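Local structure of Cow rumen GH26 endo-mannanase (Metagenome, 6UEH) at residues Arg223-Val228 / Gln300-Pro305. The protein is an endo-beta-1,4-mannanase of glycoside hydrolase family 26 that probably cleaves internal linkages of mannans such as galactomannan. Residues are numbered along the deposited sequence; the frame is centred on the assembly and turned at random.
Sequences RVIEWV and QDEKVP
In the outer helical layer of a TIM barrel, Val-304 and Glu-302, on the turn that leads out of helix 280-301, lean against Val-224, Ile-225 and Val-228 of helix 220-230. Val-304 is the centre of the contact. Its CG1 meets CG2 of Val-228 at 3.9 Å and CG1 of Val-224 at 4.1 Å, so one methyl touches two valines a single helical turn apart. With chi1 of Val-304 at 176°, CG1 is set opposite the backbone N and reaches toward the helix, while CG2 of Val-304 sits more loosely, 4.4 Å from CG1 of Ile-225.

The helices 220-230 and 280-301 precede the neighbouring parallel strands 234-238 and 306-309, and the turn described here is the alpha-to-beta connection that enters the second of them. Lys-303, at positive phi (58°), is the C-prime residue of a Schellman motif: its N bonds to O of Gln-300 at 3.0 Å, and Val-304 N reaches back to Leu-299 O. The motif ends the helix, and the Val-304 side chain that follows points toward helix 220-230. Leu-299 adds to the same apolar patch by touching Val-224, Ile-225 and Val-304, and Val-224 rests on Phe-205 of strand 202-206 as well.

At the outer edge the contact passes from valines to Ile-225 and Glu-302. The extended end of Ile-225 (chi2 176°) carries CD1 to 4.1 Å from CG of Glu-302, an aliphatic contact with the methylene part of an acidic, exposed side chain. On the strand side, CG1 of Val-228 approaches the Pro-305 ring at CD, 4.5 Å away, and Pro-305 also touches Glu-153 and Leu-157 of helix 152-164.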
loop_
_atom_site.group_PDB
_atom_site.type_symbol
_atom_site.label_atom_id
_atom_site.label_comp_id
_atom_site.label_asym_id
_atom_site.label_seq_id
_atom_site.Cartn_x
_atom_site.Cartn_y
_atom_site.Cartn_z
ATOM N N ARG A 223 -2.260 7.910 -25.982
ATOM C CA ARG A 223 -0.961 7.695 -25.347
ATOM C C ARG A 223 -0.902 6.349 -24.630
ATOM O O ARG A 223 0.156 5.730 -24.559
ATOM C CB ARG A 223 -0.632 8.832 -24.374
ATOM C CG ARG A 223 -0.262 10.143 -25.064
ATOM C CD ARG A 223 0.294 11.174 -24.084
ATOM N NE ARG A 223 -0.647 11.465 -23.006
ATOM C CZ ARG A 223 -1.665 12.313 -23.110
ATOM N NH1 ARG A 223 -1.884 12.955 -24.250
ATOM N NH2 ARG A 223 -2.472 12.510 -22.076
ATOM N N VAL A 224 -2.037 5.891 -24.106
ATOM C CA VAL A 224 -2.097 4.568 -23.490
ATOM C C VAL A 224 -1.854 3.492 -24.545
ATOM O O VAL A 224 -1.074 2.561 -24.334
ATOM C CB VAL A 224 -3.451 4.314 -22.800
ATOM C CG1 VAL A 224 -3.548 2.867 -22.336
ATOM C CG2 VAL A 224 -3.639 5.264 -21.627
ATOM N N ILE A 225 -2.529 3.633 -25.682
ATOM C CA ILE A 225 -2.359 2.715 -26.801
ATOM C C ILE A 225 -0.913 2.723 -27.292
ATOM O O ILE A 225 -0.321 1.668 -27.529
ATOM C CB ILE A 225 -3.303 3.072 -27.963
ATOM C CG1 ILE A 225 -4.759 2.858 -27.540
ATOM C CG2 ILE A 225 -2.972 2.250 -29.200
ATOM C CD1 ILE A 225 -5.770 3.275 -28.583
ATOM N N GLU A 226 -0.348 3.920 -27.425
ATOM C CA GLU A 226 1.033 4.077 -27.861
ATOM C C GLU A 226 1.988 3.358 -26.910
ATOM O O GLU A 226 2.872 2.623 -27.346
ATOM C CB GLU A 226 1.394 5.563 -27.959
ATOM C CG GLU A 226 2.630 5.869 -28.798
ATOM C CD GLU A 226 3.928 5.682 -28.036
ATOM O OE1 GLU A 226 3.902 5.718 -26.787
ATOM O OE2 GLU A 226 4.977 5.500 -28.691
ATOM N N TRP A 227 1.795 3.570 -25.612
ATOM C CA TRP A 227 2.671 2.986 -24.601
ATOM C C TRP A 227 2.643 1.463 -24.646
ATOM O O TRP A 227 3.688 0.812 -24.633
ATOM C CB TRP A 227 2.275 3.474 -23.204
ATOM C CG TRP A 227 3.221 3.029 -22.127
ATOM C CD1 TRP A 227 3.011 2.045 -21.201
ATOM C CD2 TRP A 227 4.532 3.543 -21.875
ATOM N NE1 TRP A 227 4.110 1.920 -20.386
ATOM C CE2 TRP A 227 5.060 2.827 -20.781
ATOM C CE3 TRP A 227 5.314 4.540 -22.467
ATOM C CZ2 TRP A 227 6.327 3.082 -20.263
ATOM C CZ3 TRP A 227 6.573 4.789 -21.954
ATOM C CH2 TRP A 227 7.066 4.062 -20.863
ATOM N N VAL A 228 1.442 0.899 -24.712
ATOM C CA VAL A 228 1.278 -0.549 -24.663
ATOM C C VAL A 228 1.573 -1.214 -26.005
ATOM O O VAL A 228 2.410 -2.112 -26.087
ATOM C CB VAL A 228 -0.148 -0.933 -24.220
ATOM C CG1 VAL A 228 -0.352 -2.438 -24.322
ATOM C CG2 VAL A 228 -0.414 -0.446 -22.801
ATOM N N GLN A 300 -10.338 -1.565 -24.993
ATOM C CA GLN A 300 -10.749 -2.957 -25.158
ATOM C C GLN A 300 -10.835 -3.327 -26.637
ATOM O O GLN A 300 -10.439 -4.426 -27.032
ATOM C CB GLN A 300 -12.090 -3.222 -24.465
ATOM C CG GLN A 300 -12.562 -4.669 -24.594
ATOM C CD GLN A 300 -13.613 -5.050 -23.562
ATOM O OE1 GLN A 300 -13.285 -5.491 -22.460
ATOM N NE2 GLN A 300 -14.884 -4.888 -23.920
ATOM N N ASP A 301 -11.337 -2.401 -27.451
ATOM C CA ASP A 301 -11.411 -2.601 -28.896
ATOM C C ASP A 301 -10.041 -2.889 -29.499
ATOM O O ASP A 301 -9.912 -3.713 -30.403
ATOM C CB ASP A 301 -12.019 -1.376 -29.587
ATOM C CG ASP A 301 -13.515 -1.269 -29.383
ATOM O OD1 ASP A 301 -14.157 -2.298 -29.087
ATOM O OD2 ASP A 301 -14.054 -0.152 -29.538
ATOM N N GLU A 302 -9.023 -2.197 -28.999
ATOM C CA GLU A 302 -7.667 -2.356 -29.509
ATOM C C GLU A 302 -6.870 -3.352 -28.668
ATOM O O GLU A 302 -5.640 -3.395 -28.743
ATOM C CB GLU A 302 -6.950 -1.004 -29.548
ATOM C CG GLU A 302 -7.708 0.086 -30.306
ATOM C CD GLU A 302 -7.717 -0.123 -31.811
ATOM O OE1 GLU A 302 -6.928 -0.955 -32.308
ATOM O OE2 GLU A 302 -8.514 0.555 -32.499
ATOM N N LYS A 303 -7.586 -4.143 -27.871
ATOM C CA LYS A 303 -6.999 -5.217 -27.066
ATOM C C LYS A 303 -5.919 -4.711 -26.113
ATOM O O LYS A 303 -4.853 -5.319 -25.986
ATOM C CB LYS A 303 -6.426 -6.312 -27.972
ATOM C CG LYS A 303 -7.467 -6.984 -28.851
ATOM C CD LYS A 303 -6.861 -8.108 -29.673
ATOM C CE LYS A 303 -7.931 -8.832 -30.474
ATOM N NZ LYS A 303 -9.003 -9.374 -29.586
ATOM N N VAL A 304 -6.207 -3.601 -25.443
ATOM C CA VAL A 304 -5.276 -3.022 -24.485
ATOM C C VAL A 304 -5.768 -3.222 -23.056
ATOM O O VAL A 304 -6.820 -2.704 -22.680
ATOM C CB VAL A 304 -5.064 -1.516 -24.732
ATOM C CG1 VAL A 304 -4.164 -0.930 -23.657
ATOM C CG2 VAL A 304 -4.472 -1.282 -26.114
ATOM N N PRO A 305 -5.006 -3.988 -22.262
ATOM C CA PRO A 305 -5.301 -4.185 -20.842
ATOM C C PRO A 305 -4.855 -2.975 -20.029
ATOM O O PRO A 305 -3.958 -2.249 -20.460
ATOM C CB PRO A 305 -4.483 -5.424 -20.485
ATOM C CG PRO A 305 -3.305 -5.342 -21.397
ATOM C CD PRO A 305 -3.821 -4.753 -22.688
#